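Local coordinates for protein porin B (Pseudomonas putida, PDB 4GEY) that probably carries glucose and related sugars across the bacterial outer membrane through a carbohydrate-selective beta-barrel channel, at residues G250-G255 and V293-Q298; P201-Q206 and M237-S242. The protein carries 2 engineered substitutions. All blocks are in the same frame, centred on the assembly; numbering follows the deposited sequence.

Contact 1: G250-G255 and V293-Q298; sequences GEYRLG and VVAQQQ. With C8E ((hydroxyethyloxy)tri(ethyloxy)octane), chain J.
The backbones of E251 and R253 join those of Q296 and V294 in two antiparallel hydrogen-bonded pairs. E251 N donates to Q296 O at 2.8 Å and Q296 N returns the bond to E251 O; R253 N likewise reaches V294 O, with V294 N to R253 O. Non-hydrogen-bonded pairs alternate with them, and there CA-H...O contacts such as V293 CA to R253 O (3.2 Å) fill in.

On the face bearing Y252 and L254, the Y252 hydroxyl donates to Q297 OE1, which lies at the ring edge near its plane; the modelled 2.5 Å is doubtful as an exact length. With CG anti to the carbonyl carbon (chi1 -58°), the ring leans across to Q297, and A295 CB lies 3.5 Å from Y252 CD2. Q297 NE2 bonds to Q298 O (3.1 Å), helping to fix the amide's rotation. Detergent packs against this face, with C19 of the C8E molecule 3.6 Å from Q297 CB, consistent with the membrane-facing surface of an OprB-family barrel.

The opposite face carries the charges. There R253 NE is 3.0 Å from E251 OE2 in a salt bridge, approaching from above the carboxylate plane, while R253 NH1 makes another to E238 on the preceding strand. The aliphatic part of R253 runs alongside V294, CB to CB 3.8 Å, and V294 also touches N159 and F161 of a loop.

Contact 2: P201-Q206 and M237-S242; sequences PAFFVQ and MEAVWS. Engineered in segment 237-242: M237 (natural residue Val). With C8E ((hydroxyethyloxy)tri(ethyloxy)octane), chain C.
E238 OE1 is gripped by two groups, Q206 NE2 across the contact and R253 NH1 of the following strand, the latter in a salt bridge. Q206 NE2 donates to E238 OE1 at 2.9 Å, nearly along the C-O axis of the latter, and the two flat groups are almost coplanar, with their planes 13° apart. This pair belongs to two antiparallel neighbours in the wall of the OprB beta-barrel. Further bonds fix both groups: Q206 NE2 also donates to D157 O, and E238 OE2 accepts from W292 NE1 and N159 N. The carboxylate is buried, and the nearby guanidinium would probably help keep it ionised.

On the same face F204 lays its ring beside V240. Its CG sits between the backbone N and the carbonyl carbon (chi1 69°), which swings the ring over toward the neighbouring strand; V240 CB then makes a CH-pi contact over one face, 3.7 Å from the centroid. K196 makes a cation-pi contact with the same ring. A serine in place of F204 would probably leave V240 without its aromatic cover and K196 without its pi partner.

The other face is apolar. F203 packs its CD1 on W241 CB (3.7 Å), which lies at the edge of the phenyl ring, and F203 CZ approaches A239 CB. Detergent lies along this side, touching V205 and the engineered selenomethionine M237, whose CE is 3.7 Å from C6 of the C8E chain.

The backbone ladder runs through Q206-E238 and F204-V240. It is continued just before strand 203-212 by S242 N, which donates to A202 O at 2.8 Å with an N-H...O angle of 172°.

In the fold
Contact 2 closes before contact 1 opens along the chain, and their centres lie 10 Å apart on the same side of the barrel. Strands 203-212, 232-245, 248-259 and 282-298 are successive neighbours in the wall: contact 2 joins the first two, contact 1 the last two, and pairing of 232-245 with 248-259 closes the gap between them. There Y252 N to W241 O (2.6 Å) and A239 N to L254 O are both probable hydrogen bonds. R253 NH1 also packs on V240 CG2, on the face that meets the loop containing D157 and N159. With detergent against the opposite face at both contacts, this is consistent with a polar channel interior and a membrane-facing exterior.

Contact 1: G250-G255 and V293-Q298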
ATOM      1  N   GLY A 250      -3.766 -14.676  14.746  1.00 40.45           N
ATOM      2  CA  GLY A 250      -4.203 -14.361  13.399  1.00 34.37           C
ATOM      3  C   GLY A 250      -4.931 -13.026  13.369  1.00 31.09           C
ATOM      4  O   GLY A 250      -5.219 -12.436  14.411  1.00 33.73           O
ATOM      5  N   GLU A 251      -5.237 -12.552  12.170  1.00 30.98           N
ATOM      6  CA  GLU A 251      -6.018 -11.334  12.002  1.00 28.85           C
ATOM      7  C   GLU A 251      -6.837 -11.386  10.709  1.00 26.05           C
ATOM      8  O   GLU A 251      -6.292 -11.527   9.618  1.00 31.34           O
ATOM      9  CB  GLU A 251      -5.098 -10.115  12.013  1.00 23.90           C
ATOM     10  CG  GLU A 251      -5.824  -8.791  11.933  1.00 41.98           C
ATOM     11  CD  GLU A 251      -4.886  -7.646  11.604  1.00 43.77           C
ATOM     12  OE1 GLU A 251      -4.044  -7.298  12.462  1.00 49.35           O
ATOM     13  OE2 GLU A 251      -4.981  -7.107  10.480  1.00 36.64           O
ATOM     14  N   TYR A 252      -8.150 -11.285  10.835  1.00 30.37           N
ATOM     15  CA  TYR A 252      -9.019 -11.366   9.671  1.00 32.49           C
ATOM     16  C   TYR A 252      -9.826 -10.084   9.526  1.00 33.01           C
ATOM     17  O   TYR A 252     -10.454  -9.641  10.477  1.00 39.91           O
ATOM     18  CB  TYR A 252      -9.932 -12.600   9.769  1.00 27.51           C
ATOM     19  CG  TYR A 252      -9.149 -13.888   9.899  1.00 26.17           C
ATOM     20  CD1 TYR A 252      -8.730 -14.339  11.143  1.00 29.63           C
ATOM     21  CD2 TYR A 252      -8.797 -14.634   8.783  1.00 25.64           C
ATOM     22  CE1 TYR A 252      -8.007 -15.487  11.280  1.00 26.54           C
ATOM     23  CE2 TYR A 252      -8.068 -15.803   8.911  1.00 25.96           C
ATOM     24  CZ  TYR A 252      -7.678 -16.216  10.167  1.00 34.22           C
ATOM     25  OH  TYR A 252      -6.947 -17.362  10.336  1.00 35.95           O
ATOM     26  N   ARG A 253      -9.787  -9.493   8.336  1.00 24.15           N
ATOM     27  CA  ARG A 253     -10.467  -8.233   8.057  1.00 26.84           C
ATOM     28  C   ARG A 253     -11.489  -8.401   6.966  1.00 28.00           C
ATOM     29  O   ARG A 253     -11.196  -9.014   5.939  1.00 26.80           O
ATOM     30  CB  ARG A 253      -9.484  -7.175   7.554  1.00 27.27           C
ATOM     31  CG  ARG A 253      -8.350  -6.833   8.497  1.00 28.99           C
ATOM     32  CD  ARG A 253      -7.687  -5.542   8.077  1.00 27.02           C
ATOM     33  NE  ARG A 253      -6.704  -5.106   9.060  1.00 43.38           N
ATOM     34  CZ  ARG A 253      -6.791  -3.993   9.780  1.00 40.44           C
ATOM     35  NH1 ARG A 253      -7.818  -3.169   9.629  1.00 34.50           N
ATOM     36  NH2 ARG A 253      -5.829  -3.707  10.647  1.00 43.51           N
ATOM     37  N   LEU A 254     -12.673  -7.833   7.172  1.00 24.96           N
ATOM     38  CA  LEU A 254     -13.672  -7.764   6.117  1.00 25.31           C
ATOM     39  C   LEU A 254     -14.178  -6.328   6.042  1.00 29.30           C
ATOM     40  O   LEU A 254     -14.564  -5.749   7.061  1.00 31.63           O
ATOM     41  CB  LEU A 254     -14.819  -8.746   6.373  1.00 26.24           C
ATOM     42  CG  LEU A 254     -16.091  -8.585   5.524  1.00 29.76           C
ATOM     43  CD1 LEU A 254     -15.927  -9.111   4.109  1.00 29.92           C
ATOM     44  CD2 LEU A 254     -17.246  -9.273   6.185  1.00 27.98           C
ATOM     45  N   GLY A 255     -14.156  -5.745   4.843  1.00 34.98           N
ATOM     46  CA  GLY A 255     -14.514  -4.345   4.683  1.00 25.30           C
ATOM     47  C   GLY A 255     -15.225  -3.961   3.398  1.00 30.85           C
ATOM     48  O   GLY A 255     -15.269  -4.716   2.424  1.00 31.94           O
ATOM     49  N   VAL A 293     -10.999  -8.355   1.709  1.00 28.07           N
ATOM     50  CA  VAL A 293     -10.701  -9.298   2.772  1.00 29.48           C
ATOM     51  C   VAL A 293      -9.196  -9.282   2.981  1.00 34.09           C
ATOM     52  O   VAL A 293      -8.421  -9.271   2.020  1.00 34.65           O
ATOM     53  CB  VAL A 293     -11.150 -10.765   2.446  1.00 30.94           C
ATOM     54  CG1 VAL A 293     -10.663 -11.718   3.530  1.00 24.24           C
ATOM     55  CG2 VAL A 293     -12.667 -10.876   2.295  1.00 24.90           C
ATOM     56  N   VAL A 294      -8.780  -9.247   4.240  1.00 36.71           N
ATOM     57  CA  VAL A 294      -7.387  -9.487   4.570  1.00 35.53           C
ATOM     58  C   VAL A 294      -7.339 -10.571   5.610  1.00 31.60           C
ATOM     59  O   VAL A 294      -8.072 -10.526   6.598  1.00 27.46           O
ATOM     60  CB  VAL A 294      -6.691  -8.260   5.149  1.00 34.37           C
ATOM     61  CG1 VAL A 294      -5.170  -8.449   5.055  1.00 26.17           C
ATOM     62  CG2 VAL A 294      -7.133  -7.005   4.412  1.00 21.81           C
ATOM     63  N   ALA A 295      -6.480 -11.551   5.385  1.00 24.63           N
ATOM     64  CA  ALA A 295      -6.318 -12.613   6.342  1.00 23.33           C
ATOM     65  C   ALA A 295      -4.836 -12.889   6.543  1.00 30.19           C
ATOM     66  O   ALA A 295      -4.074 -12.955   5.585  1.00 36.75           O
ATOM     67  CB  ALA A 295      -7.045 -13.850   5.871  1.00 23.95           C
ATOM     68  N   GLN A 296      -4.435 -13.020   7.802  1.00 31.58           N
ATOM     69  CA  GLN A 296      -3.069 -13.376   8.151  1.00 23.31           C
ATOM     70  C   GLN A 296      -3.138 -14.320   9.330  1.00 26.35           C
ATOM     71  O   GLN A 296      -3.860 -14.069  10.287  1.00 33.75           O
ATOM     72  CB  GLN A 296      -2.278 -12.139   8.553  1.00 22.83           C
ATOM     73  CG  GLN A 296      -2.185 -11.052   7.502  1.00 22.15           C
ATOM     74  CD  GLN A 296      -1.481  -9.823   8.042  1.00 26.16           C
ATOM     75  OE1 GLN A 296      -2.122  -8.847   8.439  1.00 30.15           O
ATOM     76  NE2 GLN A 296      -0.149  -9.871   8.080  1.00 28.25           N
ATOM     77  N   GLN A 297      -2.380 -15.403   9.276  1.00 24.45           N
ATOM     78  CA  GLN A 297      -2.435 -16.396  10.329  1.00 25.32           C
ATOM     79  C   GLN A 297      -1.088 -17.060  10.554  1.00 25.62           C
ATOM     80  O   GLN A 297      -0.452 -17.523   9.616  1.00 25.51           O
ATOM     81  CB  GLN A 297      -3.467 -17.451   9.968  1.00 25.95           C
ATOM     82  CG  GLN A 297      -3.671 -18.495  11.026  1.00 28.50           C
ATOM     83  CD  GLN A 297      -4.261 -17.900  12.280  1.00 31.76           C
ATOM     84  OE1 GLN A 297      -5.351 -17.325  12.253  1.00 28.20           O
ATOM     85  NE2 GLN A 297      -3.531 -18.009  13.386  1.00 31.78           N
ATOM     86  N   GLN A 298      -0.651 -17.108  11.804  1.00 26.08           N
ATOM     87  CA  GLN A 298       0.497 -17.929  12.146  1.00 38.03           C
ATOM     88  C   GLN A 298       0.015 -19.369  12.310  1.00 36.03           C
ATOM     89  O   GLN A 298      -0.897 -19.634  13.071  1.00 31.59           O
ATOM     90  CB  GLN A 298       1.172 -17.432  13.429  1.00 35.77           C
ATOM     91  CG  GLN A 298       2.524 -18.089  13.720  1.00 37.61           C
ATOM     92  CD  GLN A 298       3.237 -17.512  14.951  1.00 42.02           C
ATOM     93  OE1 GLN A 298       2.939 -16.401  15.411  1.00 37.67           O
ATOM     94  NE2 GLN A 298       4.194 -18.276  15.485  1.00 28.64           N
TER
HETATM   95  C13 C8E J 509      -5.374 -24.424  10.580  1.00 64.58           C
HETATM   96  C14 C8E J 509      -5.843 -23.438   9.508  1.00 69.07           C
HETATM   97  O15 C8E J 509      -5.465 -22.127   9.878  1.00 70.76           O
HETATM   98  C16 C8E J 509      -6.182 -21.105   9.224  1.00 57.68           C
HETATM   99  C17 C8E J 509      -5.587 -20.862   7.848  1.00 50.51           C
HETATM  100  O18 C8E J 509      -5.911 -19.542   7.478  1.00 53.75           O
HETATM  101  C19 C8E J 509      -4.827 -18.811   6.939  1.00 50.81           C
HETATM  102  C20 C8E J 509      -5.382 -17.603   6.187  1.00 47.01           C
HETATM  103  O21 C8E J 509      -4.418 -17.055   5.315  1.00 47.44           O

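Contact 2: P201-Q206 and M237-S242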
ATOM      1  N   PRO A 201     -11.559  -7.704  23.180  1.00 40.70           N
ATOM      2  CA  PRO A 201     -10.115  -7.460  22.994  1.00 38.32           C
ATOM      3  C   PRO A 201      -9.551  -8.012  21.671  1.00 29.52           C
ATOM      4  O   PRO A 201      -8.471  -7.601  21.244  1.00 55.02           O
ATOM      5  CB  PRO A 201      -9.489  -8.163  24.203  1.00 31.15           C
ATOM      6  CG  PRO A 201     -10.570  -8.136  25.239  1.00 32.26           C
ATOM      7  CD  PRO A 201     -11.866  -8.294  24.493  1.00 32.32           C
ATOM      8  N   ALA A 202     -10.297  -8.904  21.026  1.00 36.34           N
ATOM      9  CA  ALA A 202      -9.880  -9.560  19.795  1.00 40.01           C
ATOM     10  C   ALA A 202     -10.872  -9.366  18.636  1.00 47.64           C
ATOM     11  O   ALA A 202     -10.801 -10.078  17.624  1.00 49.18           O
ATOM     12  CB  ALA A 202      -9.667 -11.036  20.052  1.00 41.12           C
ATOM     13  N   PHE A 203     -11.794  -8.415  18.775  1.00 40.66           N
ATOM     14  CA  PHE A 203     -12.699  -8.089  17.678  1.00 32.43           C
ATOM     15  C   PHE A 203     -13.109  -6.632  17.703  1.00 31.39           C
ATOM     16  O   PHE A 203     -13.545  -6.122  18.730  1.00 42.36           O
ATOM     17  CB  PHE A 203     -13.949  -8.964  17.737  1.00 41.39           C
ATOM     18  CG  PHE A 203     -14.867  -8.783  16.563  1.00 49.18           C
ATOM     19  CD1 PHE A 203     -14.574  -9.366  15.340  1.00 50.69           C
ATOM     20  CD2 PHE A 203     -16.016  -8.034  16.675  1.00 54.51           C
ATOM     21  CE1 PHE A 203     -15.411  -9.205  14.248  1.00 41.82           C
ATOM     22  CE2 PHE A 203     -16.855  -7.873  15.582  1.00 58.82           C
ATOM     23  CZ  PHE A 203     -16.548  -8.468  14.369  1.00 46.49           C
ATOM     24  N   PHE A 204     -12.993  -5.954  16.574  1.00 28.06           N
ATOM     25  CA  PHE A 204     -13.501  -4.584  16.501  1.00 36.83           C
ATOM     26  C   PHE A 204     -14.186  -4.225  15.186  1.00 28.02           C
ATOM     27  O   PHE A 204     -13.985  -4.876  14.167  1.00 49.98           O
ATOM     28  CB  PHE A 204     -12.428  -3.542  16.894  1.00 27.82           C
ATOM     29  CG  PHE A 204     -11.282  -3.405  15.917  1.00 26.82           C
ATOM     30  CD1 PHE A 204     -11.379  -2.564  14.814  1.00 56.62           C
ATOM     31  CD2 PHE A 204     -10.080  -4.041  16.146  1.00 26.40           C
ATOM     32  CE1 PHE A 204     -10.304  -2.402  13.939  1.00 25.58           C
ATOM     33  CE2 PHE A 204      -9.012  -3.880  15.277  1.00 25.58           C
ATOM     34  CZ  PHE A 204      -9.132  -3.064  14.173  1.00 25.17           C
ATOM     35  N   VAL A 205     -15.002  -3.183  15.227  1.00 31.49           N
ATOM     36  CA  VAL A 205     -15.633  -2.648  14.027  1.00 30.62           C
ATOM     37  C   VAL A 205     -15.245  -1.186  13.913  1.00 32.40           C
ATOM     38  O   VAL A 205     -14.905  -0.552  14.908  1.00 36.68           O
ATOM     39  CB  VAL A 205     -17.174  -2.790  14.068  1.00 29.52           C
ATOM     40  CG1 VAL A 205     -17.567  -4.254  14.065  1.00 29.77           C
ATOM     41  CG2 VAL A 205     -17.733  -2.100  15.279  1.00 30.42           C
ATOM     42  N   GLN A 206     -15.278  -0.650  12.701  1.00 36.42           N
ATOM     43  CA  GLN A 206     -14.888   0.743  12.496  1.00 30.49           C
ATOM     44  C   GLN A 206     -15.405   1.288  11.187  1.00 31.61           C
ATOM     45  O   GLN A 206     -15.594   0.549  10.214  1.00 34.84           O
ATOM     46  CB  GLN A 206     -13.370   0.903  12.548  1.00 27.03           C
ATOM     47  CG  GLN A 206     -12.598   0.147  11.493  1.00 26.11           C
ATOM     48  CD  GLN A 206     -11.112   0.465  11.583  1.00 29.17           C
ATOM     49  OE1 GLN A 206     -10.702   1.312  12.383  1.00 34.28           O
ATOM     50  NE2 GLN A 206     -10.296  -0.208  10.766  1.00 24.68           N
HETATM   51  N   MSE A 237     -15.780   0.991   5.765  1.00 30.79           N
HETATM   52  CA  MSE A 237     -16.245   0.275   6.966  1.00 33.01           C
HETATM   53  C   MSE A 237     -15.465  -1.022   7.099  1.00 27.94           C
HETATM   54  O   MSE A 237     -15.042  -1.599   6.099  1.00 33.81           O
HETATM   55  CB  MSE A 237     -17.729  -0.074   6.867  1.00 30.69           C
HETATM   56  CG  MSE A 237     -18.600   1.042   6.373  1.00 37.43           C
HETATM   57 SE   MSE A 237     -20.373   0.392   5.853  1.00 55.87          SE
HETATM   58  CE  MSE A 237     -21.053  -0.098   7.623  1.00 81.04           C
ATOM     59  N   GLU A 238     -15.291  -1.508   8.317  1.00 26.78           N
ATOM     60  CA  GLU A 238     -14.484  -2.709   8.488  1.00 28.96           C
ATOM     61  C   GLU A 238     -14.757  -3.454   9.777  1.00 26.51           C
ATOM     62  O   GLU A 238     -15.056  -2.857  10.809  1.00 41.05           O
ATOM     63  CB  GLU A 238     -13.002  -2.355   8.425  1.00 25.17           C
ATOM     64  CG  GLU A 238     -12.101  -3.513   8.071  1.00 28.53           C
ATOM     65  CD  GLU A 238     -10.659  -3.077   7.909  1.00 28.40           C
ATOM     66  OE1 GLU A 238     -10.275  -2.044   8.510  1.00 33.52           O
ATOM     67  OE2 GLU A 238      -9.916  -3.756   7.174  1.00 29.17           O
ATOM     68  N   ALA A 239     -14.648  -4.772   9.701  1.00 28.16           N
ATOM     69  CA  ALA A 239     -14.663  -5.615  10.882  1.00 27.52           C
ATOM     70  C   ALA A 239     -13.324  -6.325  10.912  1.00 26.11           C
ATOM     71  O   ALA A 239     -12.869  -6.830   9.883  1.00 35.96           O
ATOM     72  CB  ALA A 239     -15.809  -6.614  10.814  1.00 27.62           C
ATOM     73  N   VAL A 240     -12.682  -6.336  12.077  1.00 40.14           N
ATOM     74  CA  VAL A 240     -11.354  -6.927  12.220  1.00 25.58           C
ATOM     75  C   VAL A 240     -11.325  -7.915  13.383  1.00 29.33           C
ATOM     76  O   VAL A 240     -11.430  -7.530  14.551  1.00 30.58           O
ATOM     77  CB  VAL A 240     -10.268  -5.840  12.385  1.00 27.28           C
ATOM     78  CG1 VAL A 240      -8.923  -6.451  12.727  1.00 24.66           C
ATOM     79  CG2 VAL A 240     -10.164  -4.994  11.126  1.00 24.49           C
ATOM     80  N   TRP A 241     -11.196  -9.198  13.049  1.00 27.46           N
ATOM     81  CA  TRP A 241     -11.159 -10.273  14.039  1.00 34.73           C
ATOM     82  C   TRP A 241      -9.715 -10.763  14.224  1.00 32.46           C
ATOM     83  O   TRP A 241      -9.052 -11.136  13.248  1.00 29.34           O
ATOM     84  CB  TRP A 241     -12.040 -11.423  13.559  1.00 27.42           C
ATOM     85  CG  TRP A 241     -12.177 -12.581  14.511  1.00 37.46           C
ATOM     86  CD1 TRP A 241     -12.166 -12.533  15.870  1.00 28.83           C
ATOM     87  CD2 TRP A 241     -12.357 -13.962  14.157  1.00 34.83           C
ATOM     88  NE1 TRP A 241     -12.346 -13.793  16.389  1.00 35.34           N
ATOM     89  CE2 TRP A 241     -12.459 -14.690  15.359  1.00 40.17           C
ATOM     90  CE3 TRP A 241     -12.446 -14.651  12.940  1.00 28.64           C
ATOM     91  CZ2 TRP A 241     -12.642 -16.076  15.383  1.00 30.42           C
ATOM     92  CZ3 TRP A 241     -12.637 -16.025  12.964  1.00 29.41           C
ATOM     93  CH2 TRP A 241     -12.727 -16.722  14.176  1.00 31.97           C
ATOM     94  N   SER A 242      -9.234 -10.760  15.469  1.00 32.67           N
ATOM     95  CA  SER A 242      -7.875 -11.211  15.779  1.00 28.98           C
ATOM     96  C   SER A 242      -7.893 -12.359  16.768  1.00 32.93           C
ATOM     97  O   SER A 242      -7.504 -12.194  17.922  1.00 37.59           O
ATOM     98  CB  SER A 242      -7.050 -10.078  16.372  1.00 31.12           C
ATOM     99  OG  SER A 242      -7.056  -8.947  15.526  1.00 38.65           O
TER
HETATM  100  C1  C8E C 502     -19.061  -5.382   5.630  1.00 36.30           C
HETATM  101  C2  C8E C 502     -18.479  -4.323   6.545  1.00 34.38           C
HETATM  102  C3  C8E C 502     -18.787  -4.704   7.987  1.00 43.38           C
HETATM  103  C4  C8E C 502     -19.563  -3.607   8.704  1.00 43.99           C
HETATM  104  C5  C8E C 502     -18.898  -3.220  10.018  1.00 40.34           C
HETATM  105  C6  C8E C 502     -18.817  -1.700  10.132  1.00 39.44           C
HETATM  106  C7  C8E C 502     -19.713  -1.184  11.250  1.00 43.63           C
HETATM  107  C8  C8E C 502     -19.495   0.296  11.547  1.00 48.11           C
HETATM  108  O9  C8E C 502     -18.946   0.441  12.845  1.00 52.98           O
HETATM  109  C10 C8E C 502     -19.305   1.664  13.466  1.00 55.13           C
HETATM  110  C11 C8E C 502     -18.575   1.858  14.796  1.00 51.13           C
HETATM  111  O12 C8E C 502     -19.282   2.773  15.614  1.00 51.17           O